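Local coordinates for protein ancestral D-type dye decolorizing peroxidase (Geotrichum candidum, PDB 7ANV) that probably uses its haem to reduce hydrogen peroxide and oxidise dyes and related substrates, as other dye-decolorizing peroxidases do, at residues 320-325 / 348-353. Sequence-based numbering, arbitrary orientation.
Sequences NFRFDH and PRADLE. With HEM (protoporphyrin IX containing Fe), chain B.
R349 lays its guanidinium flat on the ring of F321, a cation-pi stack with the planes 10° apart, where two loops of the C-terminal ferredoxin-like half of this DyP-type peroxidase meet beside the haem. CZ of R349 stands 3.9 Å from the centroid of the F321 ring. Arginine suits the place because its flat cation can stack through a face while its N-H groups bond outward from the edge: NH1 donates to O of F321 (2.9 Å), and NH2 reaches the haem propionate oxygen O1D (2.9 Å, N-H...O angle 166°). N319 accepts a further bond from NH2, so several acceptors fix the rotation of the group, and the propionate probably balances its charge. The chain runs extended from CG to NE, which carries the cation from the loop to the haem propionate. A leucine here would probably leave the propionate without this donor and O of F321 without its side-chain partner. F323, a large apolar ring suited to a buried place, packs beside the arginine's aliphatic part: CE2 lies against CD of R349 at 3.8 Å, while P348 O lies at the ring's edge. Between the loops, A350 N donates to R322 O (3.0 Å); the small alanine side chain lets the two backbones close up, and its CB packs against one face of the R322 guanidinium. Toward solvent the grip slackens. R322, bent at chi3 (-59°), turns its guanidinium nearly coplanar with the E353 carboxylate, yet NH2 of R322 makes only a weak hydrogen bond to OE1 of E353 within their salt bridge (3.4 Å), and the salt bridge to D324 is long. Buried D351, whose OD2 forms a salt bridge with R344, joins the two loops through water: one water donates to its OD1 and to F323 O, 2.7 Å from each.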
ATOM      1  N   ASN A 320     -10.178  14.658  -9.354  1.00 19.38           N
ATOM      2  CA  ASN A 320     -11.066  15.776  -8.971  1.00 20.48           C
ATOM      3  C   ASN A 320     -12.491  15.260  -8.778  1.00 20.36           C
ATOM      4  O   ASN A 320     -13.390  15.597  -9.609  1.00 20.72           O
ATOM      5  CB  ASN A 320     -11.015  16.896  -9.990  1.00 21.62           C
ATOM      6  CG  ASN A 320     -11.665  18.148  -9.453  1.00 22.84           C
ATOM      7  OD1 ASN A 320     -11.895  18.267  -8.256  1.00 24.74           O
ATOM      8  ND2 ASN A 320     -11.999  19.068 -10.327  1.00 24.24           N
ATOM      9  N   PHE A 321     -12.709  14.442  -7.756  1.00 19.19           N
ATOM     10  CA  PHE A 321     -14.058  13.903  -7.421  1.00 19.61           C
ATOM     11  C   PHE A 321     -14.093  13.666  -5.918  1.00 19.78           C
ATOM     12  O   PHE A 321     -12.999  13.539  -5.287  1.00 18.94           O
ATOM     13  CB  PHE A 321     -14.373  12.609  -8.176  1.00 18.92           C
ATOM     14  CG  PHE A 321     -13.404  11.494  -7.909  1.00 18.29           C
ATOM     15  CD1 PHE A 321     -12.192  11.432  -8.580  1.00 18.67           C
ATOM     16  CD2 PHE A 321     -13.670  10.514  -6.948  1.00 18.09           C
ATOM     17  CE1 PHE A 321     -11.271  10.436  -8.313  1.00 18.44           C
ATOM     18  CE2 PHE A 321     -12.721   9.542  -6.655  1.00 18.21           C
ATOM     19  CZ  PHE A 321     -11.533   9.476  -7.356  1.00 17.91           C
ATOM     20  N   ARG A 322     -15.297  13.594  -5.347  0.50 19.39           N
ATOM     21  CA  ARG A 322     -15.424  13.320  -3.900  0.50 20.23           C
ATOM     22  C   ARG A 322     -16.655  12.460  -3.571  0.50 20.19           C
ATOM     23  O   ARG A 322     -16.947  12.358  -2.387  0.50 19.64           O
ATOM     24  CB  ARG A 322     -15.440  14.661  -3.167  0.50 21.38           C
ATOM     25  CG  ARG A 322     -16.676  15.492  -3.413  0.50 22.38           C
ATOM     26  CD  ARG A 322     -16.474  16.872  -2.794  0.50 23.82           C
ATOM     27  NE  ARG A 322     -16.227  16.720  -1.373  0.50 24.70           N
ATOM     28  CZ  ARG A 322     -17.091  17.047  -0.414  0.50 25.78           C
ATOM     29  NH1 ARG A 322     -18.265  17.548  -0.738  0.50 26.41           N
ATOM     30  NH2 ARG A 322     -16.768  16.853   0.864  0.50 26.03           N
ATOM     31  N   PHE A 323     -17.320  11.858  -4.561  1.00 20.57           N
ATOM     32  CA  PHE A 323     -18.573  11.083  -4.352  1.00 21.33           C
ATOM     33  C   PHE A 323     -19.651  12.047  -3.820  1.00 24.01           C
ATOM     34  O   PHE A 323     -20.317  11.737  -2.827  1.00 24.46           O
ATOM     35  CB  PHE A 323     -18.323   9.896  -3.397  1.00 20.51           C
ATOM     36  CG  PHE A 323     -17.110   9.056  -3.709  1.00 19.40           C
ATOM     37  CD1 PHE A 323     -16.947   8.489  -4.967  1.00 18.76           C
ATOM     38  CD2 PHE A 323     -16.119   8.838  -2.754  1.00 18.80           C
ATOM     39  CE1 PHE A 323     -15.819   7.755  -5.286  1.00 18.96           C
ATOM     40  CE2 PHE A 323     -15.004   8.074  -3.063  1.00 19.21           C
ATOM     41  CZ  PHE A 323     -14.871   7.501  -4.323  1.00 18.91           C
ATOM     42  N   ASP A 324     -19.785  13.229  -4.411  1.00 27.64           N
ATOM     43  CA  ASP A 324     -20.760  14.238  -3.884  1.00 30.97           C
ATOM     44  C   ASP A 324     -21.909  14.502  -4.849  1.00 34.45           C
ATOM     45  O   ASP A 324     -22.729  15.432  -4.513  1.00 37.44           O
ATOM     46  CB  ASP A 324     -20.093  15.567  -3.505  1.00 33.30           C
ATOM     47  CG  ASP A 324     -19.422  16.281  -4.664  1.00 34.88           C
ATOM     48  OD1 ASP A 324     -19.513  15.757  -5.813  1.00 34.54           O
ATOM     49  OD2 ASP A 324     -18.810  17.367  -4.406  1.00 38.26           O
ATOM     50  N   HIS A 325     -22.027  13.815  -5.987  1.00 34.10           N
ATOM     51  CA  HIS A 325     -23.160  14.110  -6.925  1.00 36.02           C
ATOM     52  C   HIS A 325     -23.493  12.858  -7.726  1.00 35.48           C
ATOM     53  O   HIS A 325     -23.056  12.751  -8.876  1.00 36.17           O
ATOM     54  CB  HIS A 325     -22.818  15.275  -7.890  1.00 40.29           C
ATOM     55  CG  HIS A 325     -23.125  16.644  -7.375  1.00 46.66           C
ATOM     56  ND1 HIS A 325     -22.196  17.407  -6.655  1.00 51.40           N
ATOM     57  CD2 HIS A 325     -24.228  17.419  -7.486  1.00 51.00           C
ATOM     58  CE1 HIS A 325     -22.729  18.575  -6.335  1.00 50.57           C
ATOM     59  NE2 HIS A 325     -23.968  18.609  -6.838  1.00 52.10           N
ATOM     60  N   PRO A 348     -12.730   7.359   1.694  1.00 16.90           N
ATOM     61  CA  PRO A 348     -14.182   7.608   1.595  1.00 16.94           C
ATOM     62  C   PRO A 348     -14.583   9.008   1.105  1.00 17.56           C
ATOM     63  O   PRO A 348     -15.761   9.178   0.724  1.00 17.34           O
ATOM     64  CB  PRO A 348     -14.693   7.374   3.013  1.00 17.27           C
ATOM     65  CG  PRO A 348     -13.671   6.405   3.581  1.00 17.34           C
ATOM     66  CD  PRO A 348     -12.348   6.900   3.044  1.00 17.17           C
ATOM     67  N   ARG A 349     -13.633   9.952   1.040  1.00 17.49           N
ATOM     68  CA  ARG A 349     -13.906  11.331   0.535  1.00 18.17           C
ATOM     69  C   ARG A 349     -15.170  11.850   1.222  1.00 19.03           C
ATOM     70  O   ARG A 349     -15.230  11.812   2.483  1.00 20.06           O
ATOM     71  CB  ARG A 349     -13.909  11.322  -1.000  1.00 17.76           C
ATOM     72  CG  ARG A 349     -12.605  10.831  -1.616  1.00 17.81           C
ATOM     73  CD  ARG A 349     -12.513  11.004  -3.146  1.00 17.58           C
ATOM     74  NE  ARG A 349     -11.312  10.325  -3.592  1.00 17.38           N
ATOM     75  CZ  ARG A 349     -10.383  10.810  -4.389  1.00 17.53           C
ATOM     76  NH1 ARG A 349     -10.563  11.970  -5.001  1.00 17.96           N
ATOM     77  NH2 ARG A 349      -9.317  10.061  -4.658  1.00 17.36           N
ATOM     78  N   ALA A 350     -16.185  12.312   0.476  1.00 19.77           N
ATOM     79  CA  ALA A 350     -17.350  12.990   1.080  1.00 20.29           C
ATOM     80  C   ALA A 350     -18.196  12.010   1.903  1.00 20.02           C
ATOM     81  O   ALA A 350     -19.036  12.465   2.644  1.00 21.32           O
ATOM     82  CB  ALA A 350     -18.187  13.685   0.036  1.00 20.79           C
ATOM     83  N   ASP A 351     -18.033  10.693   1.767  1.00 19.86           N
ATOM     84  CA  ASP A 351     -18.770   9.729   2.620  1.00 20.27           C
ATOM     85  C   ASP A 351     -18.504   9.998   4.105  1.00 22.87           C
ATOM     86  O   ASP A 351     -19.363   9.594   4.950  1.00 22.31           O
ATOM     87  CB  ASP A 351     -18.432   8.282   2.281  1.00 19.96           C
ATOM     88  CG  ASP A 351     -18.919   7.826   0.925  1.00 20.20           C
ATOM     89  OD1 ASP A 351     -19.603   8.613   0.260  1.00 21.95           O
ATOM     90  OD2 ASP A 351     -18.545   6.679   0.514  1.00 18.93           O
ATOM     91  N   LEU A 352     -17.390  10.641   4.420  1.00 23.21           N
ATOM     92  CA  LEU A 352     -17.093  11.006   5.817  1.00 28.41           C
ATOM     93  C   LEU A 352     -16.853  12.503   5.926  1.00 33.92           C
ATOM     94  O   LEU A 352     -17.173  13.017   6.969  1.00 36.96           O
ATOM     95  CB  LEU A 352     -15.841  10.290   6.309  1.00 29.22           C
ATOM     96  CG  LEU A 352     -15.987   8.785   6.456  1.00 30.05           C
ATOM     97  CD1 LEU A 352     -14.748   8.206   7.064  1.00 31.80           C
ATOM     98  CD2 LEU A 352     -17.203   8.407   7.277  1.00 31.92           C
ATOM     99  N   GLU A 353     -16.421  13.180   4.851  1.00 42.53           N
ATOM    100  CA  GLU A 353     -16.031  14.627   4.871  1.00 49.05           C
ATOM    101  C   GLU A 353     -17.338  15.415   5.022  1.00 58.37           C
ATOM    102  O   GLU A 353     -18.003  15.726   4.034  1.00 58.42           O
ATOM    103  CB  GLU A 353     -15.206  15.068   3.646  1.00 49.87           C
ATOM    104  CG  GLU A 353     -13.844  14.408   3.443  1.00 48.93           C
ATOM    105  CD  GLU A 353     -13.220  14.593   2.053  1.00 51.18           C
ATOM    106  OE1 GLU A 353     -13.917  15.097   1.124  1.00 51.50           O
ATOM    107  OE2 GLU A 353     -12.031  14.229   1.892  1.00 49.06           O
TER
HETATM  108  CHA HEM B 601      -5.787   2.805  -4.521  1.00 15.84           C
HETATM  109  CHB HEM B 601      -5.158  -1.685  -6.230  1.00 18.28           C
HETATM  110  CHC HEM B 601      -4.167  -3.231  -1.683  1.00 16.89           C
HETATM  111  CHD HEM B 601      -5.208   1.196  -0.008  1.00 16.42           C
HETATM  112  C1A HEM B 601      -5.684   1.713  -5.364  1.00 16.44           C
HETATM  113  C2A HEM B 601      -5.859   1.760  -6.769  1.00 17.24           C
HETATM  114  C3A HEM B 601      -5.703   0.500  -7.255  1.00 17.77           C
HETATM  115  C4A HEM B 601      -5.396  -0.336  -6.146  1.00 16.97           C
HETATM  116  CMA HEM B 601      -5.777   0.056  -8.706  1.00 18.06           C
HETATM  117  CAA HEM B 601      -6.244   2.980  -7.598  1.00 19.14           C
HETATM  118  CBA HEM B 601      -5.111   3.946  -7.900  1.00 19.61           C
HETATM  119  CGA HEM B 601      -5.131   5.199  -7.072  1.00 23.71           C
HETATM  120  O1A HEM B 601      -6.156   5.820  -6.735  1.00 30.60           O
HETATM  121  O2A HEM B 601      -4.078   5.644  -6.745  1.00 28.05           O
HETATM  122  C1B HEM B 601      -4.829  -2.487  -5.120  1.00 18.15           C
HETATM  123  C2B HEM B 601      -4.496  -3.876  -5.217  1.00 17.65           C
HETATM  124  C3B HEM B 601      -4.196  -4.322  -3.964  1.00 17.94           C
HETATM  125  C4B HEM B 601      -4.354  -3.147  -3.063  1.00 16.50           C
HETATM  126  CMB HEM B 601      -4.483  -4.708  -6.470  1.00 19.87           C
HETATM  127  CAB HEM B 601      -3.744  -5.651  -3.489  1.00 18.31           C
HETATM  128  CBB HEM B 601      -3.138  -6.589  -4.258  1.00 19.31           C
HETATM  129  C1C HEM B 601      -4.392  -2.159  -0.806  1.00 16.12           C
HETATM  130  C2C HEM B 601      -4.325  -2.204   0.595  1.00 17.10           C
HETATM  131  C3C HEM B 601      -4.658  -0.942   1.054  1.00 17.26           C
HETATM  132  C4C HEM B 601      -4.910  -0.132  -0.085  1.00 15.89           C
HETATM  133  CMC HEM B 601      -3.957  -3.429   1.420  1.00 17.67           C
HETATM  134  CAC HEM B 601      -4.777  -0.417   2.416  1.00 16.52           C
HETATM  135  CBC HEM B 601      -5.007  -1.193   3.466  1.00 18.23           C
HETATM  136  C1D HEM B 601      -5.386   1.988  -1.142  1.00 15.89           C
HETATM  137  C2D HEM B 601      -5.606   3.437  -0.999  1.00 15.68           C
HETATM  138  C3D HEM B 601      -5.784   3.873  -2.264  1.00 16.54           C
HETATM  139  C4D HEM B 601      -5.669   2.694  -3.152  1.00 15.61           C
HETATM  140  CMD HEM B 601      -5.637   4.314   0.249  1.00 15.52           C
HETATM  141  CAD HEM B 601      -6.042   5.302  -2.692  1.00 16.94           C
HETATM  142  CBD HEM B 601      -7.524   5.702  -2.584  1.00 17.79           C
HETATM  143  CGD HEM B 601      -7.724   7.159  -2.880  1.00 18.51           C
HETATM  144  O1D HEM B 601      -8.662   7.438  -3.670  1.00 17.56           O
HETATM  145  O2D HEM B 601      -7.027   8.050  -2.331  1.00 17.74           O
HETATM  146  NA  HEM B 601      -5.387   0.411  -4.983  1.00 17.15           N
HETATM  147  NB  HEM B 601      -4.713  -2.103  -3.840  1.00 17.07           N
HETATM  148  NC  HEM B 601      -4.795  -0.906  -1.215  1.00 17.20           N
HETATM  149  ND  HEM B 601      -5.467   1.562  -2.425  1.00 14.43           N
HETATM  150 FE   HEM B 601      -5.160  -0.209  -3.123  1.00 17.12          FE
HETATM  151  O   HOH W   1     -20.739  11.001  -0.299  1.00 21.05           O